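Local coordinates for protein putative oxidoreductase (Magnetospirillum magnetotacticum, PDB 3C1A) that is a putative oxidoreductase with an NAD-binding Rossmann fold and a GFO/IDH/MocA-type C-terminal domain, and probably uses a nicotinamide cofactor, at residues 166-171 / 207-212; 159-164 / 224-229. All coordinates share one frame; numbering follows the deposited sequence.

Contact 1: residues 166-171 / 207-212; sequences VPMLWD and GDVTLT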
ATOM      1  N   VAL A 166       1.433   1.573  15.511  1.00 16.40           N
ATOM      2  CA  VAL A 166       0.354   1.828  14.543  1.00 16.70           C
ATOM      3  C   VAL A 166      -0.595   0.630  14.576  1.00 14.04           C
ATOM      4  O   VAL A 166      -0.164  -0.516  14.388  1.00 10.18           O
ATOM      5  CB  VAL A 166       0.894   2.096  13.095  1.00 16.12           C
ATOM      6  CG1 VAL A 166      -0.227   2.307  12.104  1.00 15.06           C
ATOM      7  CG2 VAL A 166       1.776   3.309  13.069  1.00 19.92           C
ATOM      8  N   PRO A 167      -1.893   0.868  14.845  1.00 13.19           N
ATOM      9  CA  PRO A 167      -2.820  -0.253  14.937  1.00 13.58           C
ATOM     10  C   PRO A 167      -2.871  -1.071  13.682  1.00 14.12           C
ATOM     11  O   PRO A 167      -2.920  -0.493  12.582  1.00 13.89           O
ATOM     12  CB  PRO A 167      -4.182   0.437  15.155  1.00 15.10           C
ATOM     13  CG  PRO A 167      -3.844   1.715  15.708  1.00 18.07           C
ATOM     14  CD  PRO A 167      -2.606   2.137  15.053  1.00 13.25           C
HETATM   15  N   MSE A 168      -2.841  -2.400  13.863  1.00 13.80           N
HETATM   16  CA  MSE A 168      -2.952  -3.392  12.777  1.00 14.47           C
HETATM   17  C   MSE A 168      -4.054  -3.022  11.767  1.00 12.45           C
HETATM   18  O   MSE A 168      -3.845  -3.132  10.578  1.00 11.91           O
HETATM   19  CB  MSE A 168      -3.243  -4.777  13.392  1.00 13.75           C
HETATM   20  CG  MSE A 168      -3.546  -5.832  12.403  1.00  8.70           C
HETATM   21 SE   MSE A 168      -3.734  -7.552  13.203  0.75  8.34          SE
HETATM   22  CE  MSE A 168      -5.436  -7.166  14.203  1.00  5.43           C
ATOM     23  N   LEU A 169      -5.215  -2.569  12.237  1.00 13.12           N
ATOM     24  CA  LEU A 169      -6.349  -2.230  11.337  1.00 14.61           C
ATOM     25  C   LEU A 169      -5.855  -1.236  10.270  1.00 14.58           C
ATOM     26  O   LEU A 169      -6.118  -1.395   9.081  1.00 15.58           O
ATOM     27  CB  LEU A 169      -7.529  -1.632  12.135  1.00 15.68           C
ATOM     28  CG  LEU A 169      -8.897  -1.437  11.455  1.00 19.60           C
ATOM     29  CD1 LEU A 169     -10.058  -1.950  12.365  1.00 22.74           C
ATOM     30  CD2 LEU A 169      -9.127   0.005  11.021  1.00 24.09           C
ATOM     31  N   TRP A 170      -5.102  -0.233  10.703  1.00 14.97           N
ATOM     32  CA  TRP A 170      -4.639   0.821   9.804  1.00 13.50           C
ATOM     33  C   TRP A 170      -3.490   0.339   8.979  1.00 17.02           C
ATOM     34  O   TRP A 170      -3.521   0.458   7.761  1.00 15.72           O
ATOM     35  CB  TRP A 170      -4.219   2.053  10.583  1.00 15.49           C
ATOM     36  CG  TRP A 170      -5.426   2.807  11.042  1.00 14.56           C
ATOM     37  CD1 TRP A 170      -6.205   2.530  12.119  1.00 18.82           C
ATOM     38  CD2 TRP A 170      -6.029   3.910  10.372  1.00 14.65           C
ATOM     39  NE1 TRP A 170      -7.247   3.418  12.189  1.00 18.01           N
ATOM     40  CE2 TRP A 170      -7.169   4.279  11.124  1.00 17.78           C
ATOM     41  CE3 TRP A 170      -5.718   4.627   9.221  1.00 16.41           C
ATOM     42  CZ2 TRP A 170      -7.983   5.344  10.763  1.00 14.72           C
ATOM     43  CZ3 TRP A 170      -6.537   5.678   8.857  1.00 13.44           C
ATOM     44  CH2 TRP A 170      -7.645   6.030   9.627  1.00 15.99           C
ATOM     45  N   ASP A 171      -2.481  -0.172   9.655  1.00 17.81           N
ATOM     46  CA  ASP A 171      -1.230  -0.575   9.021  1.00 19.13           C
ATOM     47  C   ASP A 171      -1.453  -1.716   8.020  1.00 21.12           C
ATOM     48  O   ASP A 171      -1.200  -1.548   6.834  1.00 24.12           O
ATOM     49  CB  ASP A 171      -0.227  -0.923  10.123  1.00 21.35           C
ATOM     50  CG  ASP A 171       1.154  -1.283   9.619  1.00 26.78           C
ATOM     51  OD1 ASP A 171       1.508  -1.054   8.437  1.00 33.03           O
ATOM     52  OD2 ASP A 171       1.914  -1.810  10.458  1.00 33.78           O
ATOM     53  N   GLY A 207      -4.353  -9.750  18.234  1.00 13.90           N
ATOM     54  CA  GLY A 207      -5.707 -10.106  17.881  1.00 16.86           C
ATOM     55  C   GLY A 207      -6.010 -10.489  16.458  1.00 14.66           C
ATOM     56  O   GLY A 207      -5.115 -10.703  15.631  1.00 15.48           O
ATOM     57  N   ASP A 208      -7.316 -10.587  16.220  1.00 16.79           N
ATOM     58  CA  ASP A 208      -7.934 -11.196  15.044  1.00 15.25           C
ATOM     59  C   ASP A 208      -9.180 -10.388  14.720  1.00 15.96           C
ATOM     60  O   ASP A 208     -10.130 -10.451  15.480  1.00 11.34           O
ATOM     61  CB  ASP A 208      -8.341 -12.627  15.391  1.00 16.35           C
ATOM     62  CG  ASP A 208      -8.790 -13.462  14.171  1.00 16.98           C
ATOM     63  OD1 ASP A 208      -8.918 -12.914  13.045  1.00 16.15           O
ATOM     64  OD2 ASP A 208      -9.063 -14.697  14.362  1.00 13.87           O
ATOM     65  N   VAL A 209      -9.168  -9.648  13.596  1.00 13.27           N
ATOM     66  CA  VAL A 209     -10.292  -8.807  13.214  1.00 14.45           C
ATOM     67  C   VAL A 209     -10.667  -9.124  11.773  1.00 12.92           C
ATOM     68  O   VAL A 209      -9.819  -9.508  10.961  1.00 14.65           O
ATOM     69  CB  VAL A 209     -10.010  -7.313  13.389  1.00 14.27           C
ATOM     70  CG1 VAL A 209      -8.853  -6.875  12.486  1.00 15.15           C
ATOM     71  CG2 VAL A 209     -11.263  -6.471  13.113  1.00 14.65           C
ATOM     72  N   THR A 210     -11.967  -9.090  11.506  1.00 13.71           N
ATOM     73  CA  THR A 210     -12.466  -9.120  10.143  1.00 12.26           C
ATOM     74  C   THR A 210     -13.212  -7.825   9.819  1.00 12.47           C
ATOM     75  O   THR A 210     -14.138  -7.439  10.550  1.00 14.34           O
ATOM     76  CB  THR A 210     -13.325 -10.361   9.858  1.00 13.66           C
ATOM     77  OG1 THR A 210     -12.452 -11.509   9.828  1.00 16.69           O
ATOM     78  CG2 THR A 210     -13.999 -10.208   8.468  1.00 10.79           C
ATOM     79  N   LEU A 211     -12.786  -7.161   8.738  1.00 14.21           N
ATOM     80  CA  LEU A 211     -13.483  -6.005   8.177  1.00 12.80           C
ATOM     81  C   LEU A 211     -14.466  -6.458   7.111  1.00 15.04           C
ATOM     82  O   LEU A 211     -14.095  -7.198   6.217  1.00 14.35           O
ATOM     83  CB  LEU A 211     -12.517  -4.981   7.564  1.00 13.49           C
ATOM     84  CG  LEU A 211     -11.355  -4.519   8.440  1.00 17.65           C
ATOM     85  CD1 LEU A 211     -10.666  -3.381   7.758  1.00 18.88           C
ATOM     86  CD2 LEU A 211     -11.816  -4.131   9.843  1.00 19.15           C
ATOM     87  N   THR A 212     -15.714  -6.014   7.225  1.00 12.11           N
ATOM     88  CA  THR A 212     -16.717  -6.265   6.187  1.00 16.20           C
ATOM     89  C   THR A 212     -17.098  -4.967   5.504  1.00 15.92           C
ATOM     90  O   THR A 212     -17.539  -4.025   6.159  1.00 18.21           O
ATOM     91  CB  THR A 212     -17.997  -6.939   6.728  1.00 14.84           C
ATOM     92  OG1 THR A 212     -17.650  -8.049   7.559  1.00 16.99           O
ATOM     93  CG2 THR A 212     -18.861  -7.448   5.551  1.00 17.85           C
TER

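Contact 2: residues 159-164 / 224-229; sequences GPYRPG and LCNTMD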
ATOM      1  N   GLY A 159       2.875 -11.137  15.326  1.00 20.64           N
ATOM      2  CA  GLY A 159       3.195  -9.763  15.625  1.00 20.49           C
ATOM      3  C   GLY A 159       3.718  -9.031  14.395  1.00 23.74           C
ATOM      4  O   GLY A 159       3.351  -9.364  13.248  1.00 22.87           O
ATOM      5  N   PRO A 160       4.637  -8.071  14.607  1.00 25.16           N
ATOM      6  CA  PRO A 160       5.289  -7.759  15.870  1.00 24.04           C
ATOM      7  C   PRO A 160       4.343  -7.081  16.829  1.00 21.70           C
ATOM      8  O   PRO A 160       3.292  -6.571  16.440  1.00 24.59           O
ATOM      9  CB  PRO A 160       6.448  -6.835  15.448  1.00 27.33           C
ATOM     10  CG  PRO A 160       6.609  -7.069  13.950  1.00 29.35           C
ATOM     11  CD  PRO A 160       5.167  -7.209  13.537  1.00 28.88           C
ATOM     12  N   TYR A 161       4.670  -7.180  18.104  1.00 21.96           N
ATOM     13  CA  TYR A 161       3.839  -6.643  19.142  1.00 22.07           C
ATOM     14  C   TYR A 161       4.624  -5.467  19.714  1.00 26.01           C
ATOM     15  O   TYR A 161       5.750  -5.641  20.161  1.00 27.36           O
ATOM     16  CB  TYR A 161       3.532  -7.715  20.190  1.00 21.62           C
ATOM     17  CG  TYR A 161       3.041  -9.021  19.588  1.00 18.34           C
ATOM     18  CD1 TYR A 161       1.739  -9.154  19.120  1.00 23.29           C
ATOM     19  CD2 TYR A 161       3.892 -10.134  19.481  1.00 21.93           C
ATOM     20  CE1 TYR A 161       1.290 -10.369  18.562  1.00 18.15           C
ATOM     21  CE2 TYR A 161       3.446 -11.334  18.927  1.00 21.08           C
ATOM     22  CZ  TYR A 161       2.141 -11.438  18.482  1.00 19.70           C
ATOM     23  OH  TYR A 161       1.704 -12.623  17.917  1.00 16.51           O
ATOM     24  N   ARG A 162       4.012  -4.278  19.652  1.00 26.17           N
ATOM     25  CA  ARG A 162       4.684  -3.005  19.872  1.00 26.57           C
ATOM     26  C   ARG A 162       3.753  -2.098  20.650  1.00 25.35           C
ATOM     27  O   ARG A 162       2.711  -1.712  20.131  1.00 20.98           O
ATOM     28  CB  ARG A 162       4.950  -2.330  18.531  1.00 30.44           C
ATOM     29  CG  ARG A 162       5.940  -3.050  17.625  1.00 30.53           C
ATOM     30  CD  ARG A 162       5.906  -2.482  16.185  1.00 37.72           C
ATOM     31  NE  ARG A 162       7.131  -2.854  15.456  1.00 41.75           N
ATOM     32  CZ  ARG A 162       7.190  -3.392  14.239  1.00 42.39           C
ATOM     33  NH1 ARG A 162       6.088  -3.627  13.523  1.00 35.22           N
ATOM     34  NH2 ARG A 162       8.386  -3.698  13.730  1.00 43.73           N
ATOM     35  N   PRO A 163       4.122  -1.740  21.881  1.00 22.41           N
ATOM     36  CA  PRO A 163       3.322  -0.783  22.635  1.00 22.11           C
ATOM     37  C   PRO A 163       3.128   0.545  21.894  1.00 19.93           C
ATOM     38  O   PRO A 163       4.091   1.171  21.500  1.00 18.82           O
ATOM     39  CB  PRO A 163       4.152  -0.560  23.894  1.00 24.06           C
ATOM     40  CG  PRO A 163       5.052  -1.740  23.998  1.00 23.59           C
ATOM     41  CD  PRO A 163       5.312  -2.201  22.627  1.00 24.02           C
ATOM     42  N   GLY A 164       1.889   0.970  21.699  1.00 20.97           N
ATOM     43  CA  GLY A 164       1.615   2.263  21.052  1.00 20.17           C
ATOM     44  C   GLY A 164       1.918   2.246  19.566  1.00 19.99           C
ATOM     45  O   GLY A 164       1.924   3.297  18.918  1.00 22.25           O
ATOM     46  N   LEU A 224      -7.495  -9.756   9.299  1.00 12.82           N
ATOM     47  CA  LEU A 224      -6.193  -9.339   9.836  1.00 10.77           C
ATOM     48  C   LEU A 224      -6.018  -9.976  11.228  1.00  8.80           C
ATOM     49  O   LEU A 224      -6.818  -9.708  12.155  1.00 13.55           O
ATOM     50  CB  LEU A 224      -6.111  -7.817   9.995  1.00 11.69           C
ATOM     51  CG  LEU A 224      -6.719  -6.927   8.902  1.00 11.14           C
ATOM     52  CD1 LEU A 224      -6.827  -5.434   9.320  1.00 11.56           C
ATOM     53  CD2 LEU A 224      -5.940  -7.097   7.579  1.00  7.81           C
ATOM     54  N   CYS A 225      -4.984 -10.789  11.350  1.00 11.82           N
ATOM     55  CA  CYS A 225      -4.630 -11.500  12.574  1.00 11.27           C
ATOM     56  C   CYS A 225      -3.109 -11.598  12.795  1.00 12.14           C
ATOM     57  O   CYS A 225      -2.378 -12.140  11.956  1.00 12.73           O
ATOM     58  CB  CYS A 225      -5.247 -12.862  12.545  1.00  9.35           C
ATOM     59  SG  CYS A 225      -4.797 -13.824  14.009  1.00 14.29           S
ATOM     60  N   ASN A 226      -2.640 -11.019  13.905  1.00 14.09           N
ATOM     61  CA  ASN A 226      -1.203 -10.948  14.207  1.00 13.58           C
ATOM     62  C   ASN A 226      -0.744 -12.011  15.226  1.00 16.78           C
ATOM     63  O   ASN A 226       0.324 -11.872  15.859  1.00 15.17           O
ATOM     64  CB  ASN A 226      -0.759  -9.541  14.629  1.00 13.15           C
ATOM     65  CG  ASN A 226      -1.380  -9.070  15.957  1.00 12.67           C
ATOM     66  OD1 ASN A 226      -2.252  -9.726  16.506  1.00 13.26           O
ATOM     67  ND2 ASN A 226      -0.925  -7.915  16.455  1.00  9.22           N
ATOM     68  N   THR A 227      -1.521 -13.099  15.329  1.00 17.86           N
ATOM     69  CA  THR A 227      -1.187 -14.202  16.218  1.00 16.69           C
ATOM     70  C   THR A 227      -1.121 -15.544  15.477  1.00 16.99           C
ATOM     71  O   THR A 227      -1.310 -16.575  16.089  1.00 19.30           O
ATOM     72  CB  THR A 227      -2.173 -14.259  17.396  1.00 18.56           C
ATOM     73  OG1 THR A 227      -3.517 -14.436  16.924  1.00 21.10           O
ATOM     74  CG2 THR A 227      -2.127 -12.981  18.203  1.00 16.22           C
HETATM   75  N   MSE A 228      -0.849 -15.542  14.176  1.00 15.19           N
HETATM   76  CA  MSE A 228      -0.841 -16.773  13.375  1.00 15.97           C
HETATM   77  C   MSE A 228       0.348 -16.803  12.434  1.00 15.58           C
HETATM   78  O   MSE A 228       1.027 -15.795  12.233  1.00 20.28           O
HETATM   79  CB  MSE A 228      -2.143 -16.936  12.554  1.00 16.04           C
HETATM   80  CG  MSE A 228      -2.343 -15.857  11.555  1.00  8.53           C
HETATM   81 SE   MSE A 228      -3.911 -15.931  10.460  0.75 15.55          SE
HETATM   82  CE  MSE A 228      -3.167 -16.775   8.923  1.00 22.37           C
ATOM     83  N   ASP A 229       0.627 -17.956  11.841  1.00 16.10           N
ATOM     84  CA  ASP A 229       1.735 -18.029  10.894  1.00 15.62           C
ATOM     85  C   ASP A 229       1.603 -17.045   9.722  1.00 17.61           C
ATOM     86  O   ASP A 229       0.509 -16.746   9.272  1.00 17.07           O
ATOM     87  CB  ASP A 229       1.923 -19.438  10.335  1.00 16.27           C
ATOM     88  CG  ASP A 229       2.594 -20.403  11.323  1.00 14.84           C
ATOM     89  OD1 ASP A 229       3.006 -19.995  12.428  1.00 19.68           O
ATOM     90  OD2 ASP A 229       2.763 -21.590  10.948  1.00 24.22           O
TER
HETATM   91  O   HOH W   1       1.095  -6.251  14.865  1.00 23.08           O

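Contact 1: residues 166-171 / 207-212
Helix-on-sheet packing in the GFO/IDH/MocA-type C-terminal domain brings the first turn of helix 168-184 against strand 204-215. The side chains of Met168 and Leu169 meet Val209 and Leu211, and the contact is apolar and buried. Met168 is a selenomethionine. Its chain runs extended as far as SE and then bends at chi3 (68°). The bend carries CE to the strand, where it lies 3.8 Å from CG1 of Val209. The same CE lies 3.8 Å from the backbone O of Gly207, a plain van der Waals contact. The side chains of Met168 and Val209 run antiparallel, side by side.

Val209 and Leu211 both point toward the helix, two residues apart on one face of the strand. Asp208 points away, and its carboxylate makes a salt bridge with Arg223 on strand 218-225. Pro167 is the N-cap residue, and its O accepts the N-H of Asp171 in the first helical turn. Trp195 of strand 190-201 touches both Met168 and Val209. Leu311 and Cys314 of helix 301-314 pack on Leu169. The leucine pair meets through single methyl groups, with CD1 of Leu169 3.8 Å from CD2 of Leu211.

Contact 2: residues 159-164 / 224-229
Gly159 and Asn226 bring their backbones together, with CA atoms 4.8 Å apart. Gly159 N donates to Asn226 O at 2.7 Å. The bond is nearly straight, with an N-H...O angle of 169°, and the donor is tilted out of the plane of the carbonyl. Tyr161 OH donates to the same oxygen, Asn226 O, at 2.6 Å, but this bond is weak. One carbonyl oxygen thus takes two donors from segment 159-164.

The peptide bond between Gly159 and Pro160 is cis, and the Tyr161 ring folds back over Gly159, whose CA sits 3.4 Å above the ring plane, over its centre. With chi1 at -49°, CG of Tyr161 lies beside its own backbone N, anti to the carbonyl carbon, and the hydroxyl extends to segment 224-229. CE1 of Tyr161 comes within 3.9 Å of ND2 of Asn226. Ring and amide planes are 66° apart. CG2 of Thr227 packs against the hydroxyl end of the same tyrosine.

The Asn226 amide is held at both ends. Its OD1 accepts from Gly207 N, and its ND2 donates to Glu205 O. ND2 also donates to a water at 3.1 Å, and that water donates to Pro160 O at 2.7 Å. These bonds should fix the rotation of the amide.

The contact joins the loop between strand 148-158 and helix 168-184 to the chain leaving strand 218-225. Strand 204-215 lies alongside, and its Ala206 touches both Tyr161 and Thr227. Met168 and Trp172 of helix 168-184 pack on Asn226, while NE2 of His158, at the end of strand 148-158, hydrogen-bonds to OD1 of Asp229.

How the contacts relate
Both contacts belong to the C-terminal domain, with centres 10 Å apart. Contact 1 is core: helix 168-184 meets the mixed sheet through apolar side chains. Contact 2 is only partly buried and lies at the end of a strand, where a loop is held by polar bonds to a backbone carbonyl and through a water. Strands 204-215 and 218-225 are antiparallel neighbours in the sheet and tie the two together. Val209 N and Leu224 O, 2.8 Å apart, are a probable hydrogen bond between them. CE of Met168 also packs on Leu224 O. In sequence, both segments of contact 1 fall between the two segments of contact 2.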